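PDB 5IKJ: cryptic loci regulator 2 from Schizosaccharomyces pombe 972h-, which promotes transcriptional silencing upstream of histone deacetylases, being required for deacetylation at the mating-type region and centromere and for nucleosome positioning at heterochromatic loci and SHREC silencing function. Local coordinates for residues H229-D234 with L389-L394; T333-G338 with E513-R518; I382-E387 with C486-V491; M412-I417 with V425-S430. All coordinates share one frame; numbering follows the deposited sequence.

Contact 1 of 4, residues H229-D234 with L389-L394; sequences HECKDD and LWINDL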
loop_
_atom_site.group_PDB
_atom_site.type_symbol
_atom_site.label_atom_id
_atom_site.label_comp_id
_atom_site.label_asym_id
_atom_site.label_seq_id
_atom_site.Cartn_x
_atom_site.Cartn_y
_atom_site.Cartn_z
ATOM N N HIS A 229 -1.102 1.108 -1.091
ATOM C CA HIS A 229 -2.503 0.703 -1.104
ATOM C C HIS A 229 -2.694 -0.688 -0.516
ATOM O O HIS A 229 -3.754 -0.976 0.053
ATOM C CB HIS A 229 -3.049 0.777 -2.526
ATOM C CG HIS A 229 -3.348 2.171 -2.975
ATOM N ND1 HIS A 229 -4.378 2.917 -2.445
ATOM C CD2 HIS A 229 -2.746 2.964 -3.894
ATOM C CE1 HIS A 229 -4.402 4.106 -3.019
ATOM N NE2 HIS A 229 -3.423 4.160 -3.904
ATOM N N GLU A 230 -1.696 -1.564 -0.640
ATOM C CA GLU A 230 -1.743 -2.829 0.087
ATOM C C GLU A 230 -1.739 -2.583 1.590
ATOM O O GLU A 230 -2.466 -3.244 2.342
ATOM C CB GLU A 230 -0.562 -3.713 -0.313
ATOM C CG GLU A 230 -0.619 -5.120 0.264
ATOM C CD GLU A 230 0.619 -5.932 -0.059
ATOM O OE1 GLU A 230 1.345 -5.559 -1.007
ATOM O OE2 GLU A 230 0.867 -6.942 0.635
ATOM N N CYS A 231 -0.923 -1.630 2.041
ATOM C CA CYS A 231 -0.906 -1.254 3.449
ATOM C C CYS A 231 -2.249 -0.677 3.874
ATOM O O CYS A 231 -2.841 -1.108 4.871
ATOM C CB CYS A 231 0.214 -0.240 3.682
ATOM S SG CYS A 231 0.429 0.254 5.385
ATOM N N LYS A 232 -2.744 0.304 3.122
ATOM C CA LYS A 232 -4.019 0.930 3.451
ATOM C C LYS A 232 -5.138 -0.101 3.512
ATOM O O LYS A 232 -5.991 -0.051 4.405
ATOM C CB LYS A 232 -4.338 2.014 2.423
ATOM C CG LYS A 232 -5.444 2.970 2.831
ATOM C CD LYS A 232 -5.600 4.086 1.808
ATOM C CE LYS A 232 -6.782 4.992 2.121
ATOM N NZ LYS A 232 -6.588 5.783 3.369
ATOM N N ASP A 233 -5.149 -1.051 2.574
ATOM C CA ASP A 233 -6.205 -2.058 2.567
ATOM C C ASP A 233 -6.080 -3.001 3.757
ATOM O O ASP A 233 -7.091 -3.401 4.345
ATOM C CB ASP A 233 -6.176 -2.842 1.254
ATOM C CG ASP A 233 -6.538 -1.986 0.055
ATOM O OD1 ASP A 233 -7.085 -0.881 0.252
ATOM O OD2 ASP A 233 -6.279 -2.423 -1.087
ATOM N N ASP A 234 -4.851 -3.359 4.136
ATOM C CA ASP A 234 -4.649 -4.283 5.247
ATOM C C ASP A 234 -4.911 -3.641 6.604
ATOM O O ASP A 234 -5.060 -4.364 7.596
ATOM C CB ASP A 234 -3.223 -4.839 5.213
ATOM C CG ASP A 234 -3.049 -5.938 4.180
ATOM O OD1 ASP A 234 -3.982 -6.164 3.380
ATOM O OD2 ASP A 234 -1.974 -6.575 4.166
ATOM N N LEU A 389 2.855 -7.865 8.968
ATOM C CA LEU A 389 2.586 -6.743 9.855
ATOM C C LEU A 389 2.939 -5.437 9.163
ATOM O O LEU A 389 3.871 -5.370 8.358
ATOM C CB LEU A 389 3.363 -6.862 11.170
ATOM C CG LEU A 389 2.785 -7.854 12.180
ATOM C CD1 LEU A 389 3.771 -8.097 13.309
ATOM C CD2 LEU A 389 1.455 -7.353 12.733
ATOM N N TRP A 390 2.177 -4.397 9.492
ATOM C CA TRP A 390 2.292 -3.106 8.835
ATOM C C TRP A 390 2.344 -1.980 9.858
ATOM O O TRP A 390 2.014 -2.153 11.036
ATOM C CB TRP A 390 1.102 -2.831 7.907
ATOM C CG TRP A 390 0.934 -3.751 6.726
ATOM C CD1 TRP A 390 0.177 -4.892 6.673
ATOM C CD2 TRP A 390 1.497 -3.586 5.416
ATOM N NE1 TRP A 390 0.246 -5.448 5.419
ATOM C CE2 TRP A 390 1.049 -4.668 4.629
ATOM C CE3 TRP A 390 2.338 -2.633 4.835
ATOM C CZ2 TRP A 390 1.419 -4.823 3.293
ATOM C CZ3 TRP A 390 2.705 -2.791 3.508
ATOM C CH2 TRP A 390 2.245 -3.876 2.752
ATOM N N ILE A 391 2.756 -0.808 9.378
ATOM C CA ILE A 391 2.436 0.433 10.067
ATOM C C ILE A 391 0.937 0.683 9.940
ATOM O O ILE A 391 0.310 0.335 8.929
ATOM C CB ILE A 391 3.250 1.611 9.498
ATOM C CG1 ILE A 391 2.955 1.803 8.006
ATOM C CG2 ILE A 391 4.742 1.382 9.730
ATOM C CD1 ILE A 391 3.603 3.033 7.391
ATOM N N ASN A 392 0.350 1.281 10.975
ATOM C CA ASN A 392 -1.089 1.533 11.072
ATOM C C ASN A 392 -1.842 0.253 11.406
ATOM O O ASN A 392 -3.085 0.245 11.386
ATOM C CB ASN A 392 -1.656 2.134 9.780
ATOM C CG ASN A 392 -2.959 2.875 9.999
ATOM O OD1 ASN A 392 -3.103 3.631 10.961
ATOM N ND2 ASN A 392 -3.920 2.661 9.106
ATOM N N ASP A 393 -1.134 -0.827 11.717
ATOM C CA ASP A 393 -1.724 -2.128 11.990
ATOM C C ASP A 393 -1.911 -2.315 13.495
ATOM O O ASP A 393 -1.482 -1.493 14.308
ATOM C CB ASP A 393 -0.833 -3.228 11.404
ATOM C CG ASP A 393 -1.503 -4.586 11.381
ATOM O OD1 ASP A 393 -2.744 -4.652 11.524
ATOM O OD2 ASP A 393 -0.783 -5.591 11.216
ATOM N N LEU A 394 -2.572 -3.413 13.860
ATOM C CA LEU A 394 -2.795 -3.780 15.253
ATOM C C LEU A 394 -2.079 -5.091 15.537
ATOM O O LEU A 394 -2.273 -6.074 14.813
ATOM C CB LEU A 394 -4.291 -3.915 15.552
ATOM C CG LEU A 394 -5.167 -2.759 15.063
ATOM C CD1 LEU A 394 -6.641 -3.081 15.254
ATOM C CD2 LEU A 394 -4.802 -1.464 15.778
#
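The indole of W390 lies against helix 214-237, where C231 presses on its six-membered ring, E230 meets its edge and D234 accepts its N-H. The tight part of the contact belongs to C231. CB of C231 comes to 3.4 Å from CE3 of W390, and its CA stands over one face of the ring, displaced toward the rim. A first torsion anti to the backbone N (chi1 -177°) carries SG onward between the indole and the residue that follows it. The sulfur of C231 sits obliquely, 4.4 Å from the centroid of the six-membered ring of W390, and also lies 3.5 Å from I391 O. E230 arrives differently: its OE2 lies in the ring plane, 3.4 Å from W390 CZ2, with the carboxylate turned 72° from the ring, and is salt-bridged to K388. At the pyrrole end NE1 of W390 donates to OD2 of D234 over 2.8 Å in a bent bond. OD2 is met on its anti side, while OD1 of D234 pairs with R264, so both oxygens help fix the carboxylate's rotation.

Packing is looser where the chain runs on from strand 387-390 through the type II turn from W390 to D393 and draws away from the helix. There the CA atoms of D234 and D393 are 7.7 Å apart, and D393 is engaged by R462 and R243 instead. This side is nevertheless buried. Apolar side chains from the chain of another protein pack on C231 and W390. The result is a cysteine sulfur-aromatic contact within helix-on-sheet packing, docking helix 214-237 on strand 387-390 of the Clr2 region assigned to the SH3 clan.

Contact 2 of 4, residues T333-G338 with E513-R518; sequences TWNLFG and ERTSSR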
loop_
_atom_site.group_PDB
_atom_site.type_symbol
_atom_site.label_atom_id
_atom_site.label_comp_id
_atom_site.label_asym_id
_atom_site.label_seq_id
_atom_site.Cartn_x
_atom_site.Cartn_y
_atom_site.Cartn_z
ATOM N N THR A 333 11.006 -17.540 9.851
ATOM C CA THR A 333 11.739 -16.435 9.259
ATOM C C THR A 333 11.045 -15.107 9.540
ATOM O O THR A 333 9.933 -15.048 10.071
ATOM C CB THR A 333 11.889 -16.625 7.746
ATOM O OG1 THR A 333 10.598 -16.576 7.126
ATOM C CG2 THR A 333 12.557 -17.951 7.428
ATOM N N TRP A 334 11.734 -14.025 9.177
ATOM C CA TRP A 334 11.153 -12.690 9.184
ATOM C C TRP A 334 11.972 -11.816 8.248
ATOM O O TRP A 334 13.171 -12.039 8.065
ATOM C CB TRP A 334 11.116 -12.084 10.593
ATOM C CG TRP A 334 12.466 -11.910 11.229
ATOM C CD1 TRP A 334 13.145 -12.829 11.975
ATOM C CD2 TRP A 334 13.293 -10.740 11.184
ATOM N NE1 TRP A 334 14.345 -12.306 12.394
ATOM C CE2 TRP A 334 14.460 -11.025 11.923
ATOM C CE3 TRP A 334 13.161 -9.481 10.591
ATOM C CZ2 TRP A 334 15.487 -10.097 12.083
ATOM C CZ3 TRP A 334 14.184 -8.561 10.751
ATOM C CH2 TRP A 334 15.331 -8.875 11.491
ATOM N N ASN A 335 11.313 -10.825 7.648
ATOM C CA ASN A 335 11.999 -9.921 6.734
ATOM C C ASN A 335 11.294 -8.575 6.703
ATOM O O ASN A 335 10.070 -8.513 6.552
ATOM C CB ASN A 335 12.072 -10.517 5.321
ATOM C CG ASN A 335 10.707 -10.850 4.750
ATOM O OD1 ASN A 335 10.030 -11.761 5.224
ATOM N ND2 ASN A 335 10.307 -10.128 3.709
ATOM N N LEU A 336 12.072 -7.504 6.851
ATOM C CA LEU A 336 11.558 -6.158 6.661
ATOM C C LEU A 336 11.345 -5.885 5.177
ATOM O O LEU A 336 11.997 -6.481 4.315
ATOM C CB LEU A 336 12.529 -5.126 7.239
ATOM C CG LEU A 336 12.653 -5.001 8.758
ATOM C CD1 LEU A 336 14.013 -4.423 9.115
ATOM C CD2 LEU A 336 11.544 -4.123 9.318
ATOM N N PHE A 337 10.426 -4.970 4.880
ATOM C CA PHE A 337 10.189 -4.555 3.506
ATOM C C PHE A 337 9.587 -3.158 3.496
ATOM O O PHE A 337 9.001 -2.704 4.481
ATOM C CB PHE A 337 9.263 -5.535 2.768
ATOM C CG PHE A 337 7.939 -5.748 3.445
ATOM C CD1 PHE A 337 6.887 -4.873 3.232
ATOM C CD2 PHE A 337 7.745 -6.829 4.285
ATOM C CE1 PHE A 337 5.669 -5.068 3.852
ATOM C CE2 PHE A 337 6.528 -7.032 4.907
ATOM C CZ PHE A 337 5.488 -6.150 4.691
ATOM N N GLY A 338 9.745 -2.480 2.363
ATOM C CA GLY A 338 9.113 -1.193 2.154
ATOM C C GLY A 338 9.783 -0.047 2.879
ATOM O O GLY A 338 9.134 0.676 3.642
ATOM N N GLU A 513 15.162 -16.414 12.313
ATOM C CA GLU A 513 15.988 -16.354 11.114
ATOM C C GLU A 513 15.530 -15.180 10.260
ATOM O O GLU A 513 14.357 -15.106 9.883
ATOM C CB GLU A 513 15.898 -17.662 10.324
ATOM C CG GLU A 513 16.798 -17.715 9.100
ATOM C CD GLU A 513 16.603 -18.980 8.285
ATOM O OE1 GLU A 513 15.926 -19.909 8.777
ATOM O OE2 GLU A 513 17.124 -19.044 7.151
ATOM N N ARG A 514 16.446 -14.266 9.957
ATOM C CA ARG A 514 16.136 -13.164 9.058
ATOM C C ARG A 514 16.404 -13.582 7.620
ATOM O O ARG A 514 17.378 -14.284 7.334
ATOM C CB ARG A 514 16.956 -11.916 9.387
ATOM C CG ARG A 514 16.458 -10.676 8.649
ATOM C CD ARG A 514 17.448 -9.524 8.680
ATOM N NE ARG A 514 18.722 -9.869 8.051
ATOM C CZ ARG A 514 19.913 -9.815 8.643
ATOM N NH1 ARG A 514 20.038 -9.416 9.901
ATOM N NH2 ARG A 514 20.998 -10.156 7.962
ATOM N N THR A 515 15.529 -13.146 6.719
ATOM C CA THR A 515 15.701 -13.363 5.293
ATOM C C THR A 515 15.573 -12.028 4.571
ATOM O O THR A 515 15.056 -11.050 5.114
ATOM C CB THR A 515 14.676 -14.366 4.742
ATOM O OG1 THR A 515 13.358 -13.812 4.834
ATOM C CG2 THR A 515 14.733 -15.669 5.530
ATOM N N SER A 516 16.058 -12.001 3.331
ATOM C CA SER A 516 16.024 -10.791 2.524
ATOM C C SER A 516 14.688 -10.580 1.831
ATOM O O SER A 516 14.473 -9.513 1.245
ATOM C CB SER A 516 17.127 -10.843 1.466
ATOM O OG SER A 516 16.933 -11.947 0.598
ATOM N N SER A 517 13.789 -11.556 1.893
ATOM C CA SER A 517 12.601 -11.558 1.054
ATOM C C SER A 517 11.693 -12.688 1.504
ATOM O O SER A 517 12.155 -13.666 2.098
ATOM C CB SER A 517 12.982 -11.734 -0.421
ATOM O OG SER A 517 11.841 -11.702 -1.256
ATOM N N ARG A 518 10.396 -12.545 1.220
ATOM C CA ARG A 518 9.473 -13.648 1.462
ATOM C C ARG A 518 9.756 -14.808 0.518
ATOM O O ARG A 518 9.757 -15.970 0.936
ATOM C CB ARG A 518 8.027 -13.172 1.305
ATOM C CG ARG A 518 6.976 -14.160 1.805
ATOM C CD ARG A 518 7.261 -14.597 3.232
ATOM N NE ARG A 518 6.056 -15.006 3.948
ATOM C CZ ARG A 518 6.039 -15.382 5.223
ATOM N NH1 ARG A 518 7.161 -15.403 5.930
ATOM N NH2 ARG A 518 4.897 -15.734 5.797
HETATM O O HOH W 1 9.845 -14.309 5.527
HETATM O O HOH W 2 12.256 -8.229 2.564
#
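N335, T333 and W334 supply most of the surface that strand 333-340 buries against residues 513-518, and each does so by different means. W334 is held by its backbone and its ring. Its N donates to E513 O (2.9 Å) and its O accepts from T515 N (2.9 Å), the pattern of a short parallel pairing. The indole is folded back over the neighbouring strand by chi1 of 61°, and CG of R514 sits 3.5 Å from the centroid of the six-membered ring of W334, only 12° off its normal. This CH-pi contact uses the aliphatic part of the arginine; the side chain then bends at chi3, and NH1 bonds the backbone of the chain of another protein.

T333 lies alongside E513 on the other face of the pairing. Its CG2 touches CG2 of T515 at 3.7 Å, a methyl-to-methyl contact, while OG1 is hydrogen-bonded to I330 O. N335 packs tightly through CB, 3.0 Å from T515 O, and places its amide between two waters. One water accepts from R518 NH1 and donates to both T333 OG1 and N335 OD1, the last bond spanning 2.6 Å. The second accepts from N335 ND2 at 3.0 Å and donates to L336 O and S516 O. Held by a water at each end, the amide is probably restricted in its rotation.

R518 adds bonds from NE to G245 O and from NH1 to G385 O. Its probably positive guanidinium is therefore met by backbone carbonyls and a water, and the short parallel pairing is extended beyond its backbone bonds by solvent bridges, a methyl contact and the packing of R514 on the W334 ring.

Contact 3 of 4, residues I382-E387 with C486-V491; sequences IFRGAE and CPFADV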
loop_
_atom_site.group_PDB
_atom_site.type_symbol
_atom_site.label_atom_id
_atom_site.label_comp_id
_atom_site.label_asym_id
_atom_site.label_seq_id
_atom_site.Cartn_x
_atom_site.Cartn_y
_atom_site.Cartn_z
ATOM N N ILE A 382 6.661 -5.758 7.994
ATOM C CA ILE A 382 7.575 -6.837 8.340
ATOM C C ILE A 382 6.794 -8.142 8.383
ATOM O O ILE A 382 5.700 -8.205 8.955
ATOM C CB ILE A 382 8.263 -6.559 9.690
ATOM C CG1 ILE A 382 9.355 -7.593 9.969
ATOM C CG2 ILE A 382 7.238 -6.550 10.821
ATOM C CD1 ILE A 382 10.262 -7.219 11.127
ATOM N N PHE A 383 7.336 -9.187 7.765
ATOM C CA PHE A 383 6.804 -10.531 7.946
ATOM C C PHE A 383 7.325 -11.084 9.264
ATOM O O PHE A 383 8.541 -11.150 9.475
ATOM C CB PHE A 383 7.218 -11.446 6.796
ATOM C CG PHE A 383 6.346 -11.338 5.581
ATOM C CD1 PHE A 383 5.147 -12.029 5.511
ATOM C CD2 PHE A 383 6.732 -10.568 4.500
ATOM C CE1 PHE A 383 4.341 -11.939 4.390
ATOM C CE2 PHE A 383 5.932 -10.475 3.374
ATOM C CZ PHE A 383 4.735 -11.162 3.320
ATOM N N ARG A 384 6.417 -11.473 10.152
ATOM C CA ARG A 384 6.782 -12.158 11.388
ATOM C C ARG A 384 6.307 -13.598 11.251
ATOM O O ARG A 384 5.134 -13.900 11.489
ATOM C CB ARG A 384 6.170 -11.488 12.615
ATOM C CG ARG A 384 6.610 -12.146 13.914
ATOM C CD ARG A 384 5.819 -11.686 15.117
ATOM N NE ARG A 384 6.318 -12.325 16.330
ATOM C CZ ARG A 384 6.054 -13.581 16.680
ATOM N NH1 ARG A 384 5.290 -14.347 15.912
ATOM N NH2 ARG A 384 6.561 -14.075 17.801
ATOM N N GLY A 385 7.222 -14.485 10.872
ATOM C CA GLY A 385 6.875 -15.875 10.667
ATOM C C GLY A 385 5.745 -16.046 9.673
ATOM O O GLY A 385 5.910 -15.773 8.480
ATOM N N ALA A 386 4.583 -16.481 10.160
ATOM C CA ALA A 386 3.446 -16.758 9.292
ATOM C C ALA A 386 2.667 -15.510 8.905
ATOM O O ALA A 386 1.940 -15.538 7.906
ATOM C CB ALA A 386 2.494 -17.742 9.974
ATOM N N GLU A 387 2.802 -14.421 9.658
ATOM C CA GLU A 387 1.919 -13.272 9.535
ATOM C C GLU A 387 2.650 -12.067 8.956
ATOM O O GLU A 387 3.871 -11.935 9.076
ATOM C CB GLU A 387 1.322 -12.910 10.896
ATOM C CG GLU A 387 0.417 -13.992 11.462
ATOM C CD GLU A 387 0.085 -13.782 12.926
ATOM O OE1 GLU A 387 0.930 -13.219 13.654
ATOM O OE2 GLU A 387 -1.021 -14.182 13.349
ATOM N N CYS A 486 8.630 -0.790 21.723
ATOM C CA CYS A 486 9.132 -2.093 22.121
ATOM C C CYS A 486 9.894 -2.710 20.960
ATOM O O CYS A 486 9.622 -2.393 19.796
ATOM C CB CYS A 486 7.993 -3.034 22.540
ATOM S SG CYS A 486 6.922 -3.551 21.179
ATOM N N PRO A 487 10.857 -3.582 21.239
ATOM C CA PRO A 487 11.570 -4.250 20.150
ATOM C C PRO A 487 10.691 -5.293 19.479
ATOM O O PRO A 487 9.708 -5.781 20.041
ATOM C CB PRO A 487 12.768 -4.898 20.850
ATOM C CG PRO A 487 12.290 -5.143 22.239
ATOM C CD PRO A 487 11.349 -4.008 22.562
ATOM N N PHE A 488 11.063 -5.625 18.242
ATOM C CA PHE A 488 10.399 -6.709 17.527
ATOM C C PHE A 488 10.338 -7.975 18.372
ATOM O O PHE A 488 9.421 -8.787 18.213
ATOM C CB PHE A 488 11.138 -6.964 16.210
ATOM C CG PHE A 488 10.438 -7.912 15.275
ATOM C CD1 PHE A 488 9.062 -7.888 15.124
ATOM C CD2 PHE A 488 11.174 -8.807 14.516
ATOM C CE1 PHE A 488 8.433 -8.757 14.250
ATOM C CE2 PHE A 488 10.554 -9.673 13.641
ATOM C CZ PHE A 488 9.181 -9.650 13.506
ATOM N N ALA A 489 11.297 -8.149 19.286
ATOM C CA ALA A 489 11.322 -9.330 20.144
ATOM C C ALA A 489 10.066 -9.450 20.998
ATOM O O ALA A 489 9.691 -10.561 21.389
ATOM C CB ALA A 489 12.558 -9.292 21.043
ATOM N N ASP A 490 9.408 -8.334 21.307
ATOM C CA ASP A 490 8.235 -8.339 22.172
ATOM C C ASP A 490 6.925 -8.285 21.399
ATOM O O ASP A 490 5.859 -8.208 22.019
ATOM C CB ASP A 490 8.305 -7.168 23.162
ATOM C CG ASP A 490 9.348 -7.381 24.244
ATOM O OD1 ASP A 490 9.572 -8.546 24.634
ATOM O OD2 ASP A 490 9.944 -6.387 24.704
ATOM N N VAL A 491 6.974 -8.313 20.072
ATOM C CA VAL A 491 5.776 -8.445 19.253
ATOM C C VAL A 491 5.471 -9.927 19.093
ATOM O O VAL A 491 6.332 -10.705 18.664
ATOM C CB VAL A 491 5.963 -7.768 17.885
ATOM C CG1 VAL A 491 4.707 -7.921 17.037
ATOM C CG2 VAL A 491 6.307 -6.297 18.062
HETATM O O HOH W 3 8.859 -12.863 19.211
#
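In F488 the ring carbon CG stands anti to the backbone N (chi1 -171°), which swings the phenyl group away from its short 3-10 turn and toward I382 and R384. R384 likewise has CG trans to its N (chi1 -177°) and stays extended as far as NE, so its aliphatic part runs past the ring before the guanidinium reaches V491. I382 approaches from the opposite direction and lays CD1 over one face of the F488 ring, 3.6 Å from the centroid and 17° off the normal, a CH-pi contact. R384 meets the same ring obliquely, with CG 3.6 Å from CZ of F488.

Beyond the ring, NE of R384 makes a weak, bent hydrogen bond of 2.8 Å to V491 O. A water accepts from R384 NH2 at 3.0 Å and donates to A489 O, giving the arginine a second route to this loop. Around the apolar part, W334 meets F488 edge to face, and I382 and F488 both touch V425. R384 takes part in both halves of the contact: its CB and CG add to the apolar surface round F488, while its probably cationic end is met by a backbone carbonyl and a water.

Contact 4 of 4, residues M412-I417 with V425-S430; sequences MYISDI and VCFQGS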
loop_
_atom_site.group_PDB
_atom_site.type_symbol
_atom_site.label_atom_id
_atom_site.label_comp_id
_atom_site.label_asym_id
_atom_site.label_seq_id
_atom_site.Cartn_x
_atom_site.Cartn_y
_atom_site.Cartn_z
ATOM N N MET A 412 -1.120 -3.204 20.398
ATOM C CA MET A 412 -0.497 -1.938 20.035
ATOM C C MET A 412 -1.045 -1.486 18.690
ATOM O O MET A 412 -1.119 -2.280 17.746
ATOM C CB MET A 412 1.027 -2.062 19.960
ATOM C CG MET A 412 1.715 -0.873 19.270
ATOM S SD MET A 412 3.494 -1.062 19.068
ATOM C CE MET A 412 4.063 -0.823 20.749
ATOM N N TYR A 413 -1.423 -0.214 18.608
ATOM C CA TYR A 413 -1.784 0.420 17.341
ATOM C C TYR A 413 -0.507 1.026 16.769
ATOM O O TYR A 413 -0.043 2.074 17.222
ATOM C CB TYR A 413 -2.876 1.460 17.565
ATOM C CG TYR A 413 -3.283 2.257 16.346
ATOM C CD1 TYR A 413 -3.078 1.773 15.060
ATOM C CD2 TYR A 413 -3.875 3.505 16.489
ATOM C CE1 TYR A 413 -3.455 2.513 13.951
ATOM C CE2 TYR A 413 -4.252 4.250 15.391
ATOM C CZ TYR A 413 -4.041 3.751 14.124
ATOM O OH TYR A 413 -4.420 4.499 13.030
ATOM N N ILE A 414 0.063 0.358 15.765
ATOM C CA ILE A 414 1.422 0.658 15.329
ATOM C C ILE A 414 1.450 1.995 14.602
ATOM O O ILE A 414 0.669 2.237 13.672
ATOM C CB ILE A 414 1.958 -0.472 14.437
ATOM C CG1 ILE A 414 1.986 -1.794 15.212
ATOM C CG2 ILE A 414 3.357 -0.138 13.923
ATOM C CD1 ILE A 414 2.248 -3.009 14.343
ATOM N N SER A 415 2.364 2.867 15.023
ATOM C CA SER A 415 2.592 4.148 14.367
ATOM C C SER A 415 3.798 4.139 13.445
ATOM O O SER A 415 3.788 4.832 12.423
ATOM C CB SER A 415 2.788 5.250 15.416
ATOM O OG SER A 415 1.591 5.499 16.129
ATOM N N ASP A 416 4.830 3.371 13.780
ATOM C CA ASP A 416 6.103 3.457 13.084
ATOM C C ASP A 416 6.869 2.162 13.309
ATOM O O ASP A 416 6.825 1.593 14.403
ATOM C CB ASP A 416 6.918 4.657 13.587
ATOM C CG ASP A 416 7.907 5.167 12.560
ATOM O OD1 ASP A 416 8.327 4.379 11.688
ATOM O OD2 ASP A 416 8.268 6.362 12.625
ATOM N N ILE A 417 7.558 1.705 12.268
ATOM C CA ILE A 417 8.431 0.539 12.336
ATOM C C ILE A 417 9.777 0.957 11.767
ATOM O O ILE A 417 9.852 1.413 10.620
ATOM C CB ILE A 417 7.859 -0.663 11.563
ATOM C CG1 ILE A 417 6.564 -1.145 12.224
ATOM C CG2 ILE A 417 8.881 -1.798 11.491
ATOM C CD1 ILE A 417 5.811 -2.186 11.421
ATOM N N VAL A 425 15.104 -3.717 15.446
ATOM C CA VAL A 425 13.793 -3.399 14.889
ATOM C C VAL A 425 12.873 -2.976 16.028
ATOM O O VAL A 425 12.672 -3.725 16.992
ATOM C CB VAL A 425 13.218 -4.599 14.126
ATOM C CG1 VAL A 425 11.830 -4.286 13.576
ATOM C CG2 VAL A 425 14.155 -5.015 12.996
ATOM N N CYS A 426 12.310 -1.775 15.922
ATOM C CA CYS A 426 11.450 -1.218 16.958
ATOM C C CYS A 426 10.050 -0.973 16.416
ATOM O O CYS A 426 9.882 -0.493 15.289
ATOM C CB CYS A 426 12.016 0.096 17.505
ATOM S SG CYS A 426 13.695 -0.017 18.133
ATOM N N PHE A 427 9.051 -1.307 17.228
ATOM C CA PHE A 427 7.658 -0.968 16.966
ATOM C C PHE A 427 7.248 0.174 17.885
ATOM O O PHE A 427 7.388 0.069 19.107
ATOM C CB PHE A 427 6.744 -2.172 17.204
ATOM C CG PHE A 427 6.693 -3.143 16.059
ATOM C CD1 PHE A 427 7.851 -3.695 15.540
ATOM C CD2 PHE A 427 5.475 -3.526 15.523
ATOM C CE1 PHE A 427 7.794 -4.597 14.492
ATOM C CE2 PHE A 427 5.411 -4.425 14.479
ATOM C CZ PHE A 427 6.571 -4.963 13.962
ATOM N N GLN A 428 6.740 1.255 17.300
ATOM C CA GLN A 428 6.231 2.391 18.057
ATOM C C GLN A 428 4.738 2.525 17.802
ATOM O O GLN A 428 4.300 2.504 16.646
ATOM C CB GLN A 428 6.951 3.690 17.674
ATOM C CG GLN A 428 6.484 4.907 18.467
ATOM C CD GLN A 428 6.942 6.216 17.858
ATOM O OE1 GLN A 428 8.139 6.449 17.688
ATOM N NE2 GLN A 428 5.987 7.075 17.520
ATOM N N GLY A 429 3.966 2.664 18.873
ATOM C CA GLY A 429 2.536 2.865 18.729
ATOM C C GLY A 429 1.882 3.053 20.079
ATOM O O GLY A 429 2.531 2.997 21.128
ATOM N N SER A 430 0.572 3.282 20.032
ATOM C CA SER A 430 -0.234 3.442 21.231
ATOM C C SER A 430 -0.772 2.094 21.692
ATOM O O SER A 430 -1.014 1.190 20.888
ATOM C CB SER A 430 -1.394 4.407 20.974
ATOM O OG SER A 430 -2.056 4.092 19.760
#
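M412 and F427 touch across the hairpin formed by strands 411-419 and 425-436, and the methionine can be followed along its partner. CB of M412 lies 3.9 Å from S430 O, and its CG comes to 3.8 Å from the same oxygen and also borders G429 CA. SD of M412 reaches 3.8 Å from G429 N and also borders CB of F427. A bend at the last torsion (chi3 -73°) then lays CE of M412 beside the backbone, 3.8 Å from F427 O.

The F427 ring is gripped by two isoleucines. CG1 of I417 stands 4.0 Å above its centre, nearly on the normal, in a CH-pi contact, whereas CD1 of I414 meets the ring edge, 3.5 Å from CE2 of F427.

Between I414 and I417 lies a classic beta bulge: S415 N and D416 N both donate to Q428 O, at 2.6 and 3.0 Å, and Q428 N returns a bond to D416 O. The polar side chains here find partners on other strands, with E483 taking both S415 OG and Q428 NE2 and H378 bonding D416. One carbonyl serving two amides keeps both bulged N-H groups satisfied within a buried hairpin, while the sulfur and the isoleucine branches make its apolar contacts.

Overall arrangement
From the N terminus, helix 214-237 opens contact 1 at residues 229-234. Contact 2 opens next on strand 333-340 and contact 3 on strand 377-384. Residues 389-394 then close contact 1, whose loop therefore crosses those of contacts 2 and 3. Contact 4 opens and closes as a local hairpin, in series with contact 1, nested inside contact 3, which residues 486-491 close. Residues 513-518 close contact 2, which encloses contacts 3 and 4. All four reach one mixed, branched sheet: contact 1 ties the helix to it, contact 2 adds a late strand at strand 333-340, and contacts 3 and 4 meet where F488 packs on F427.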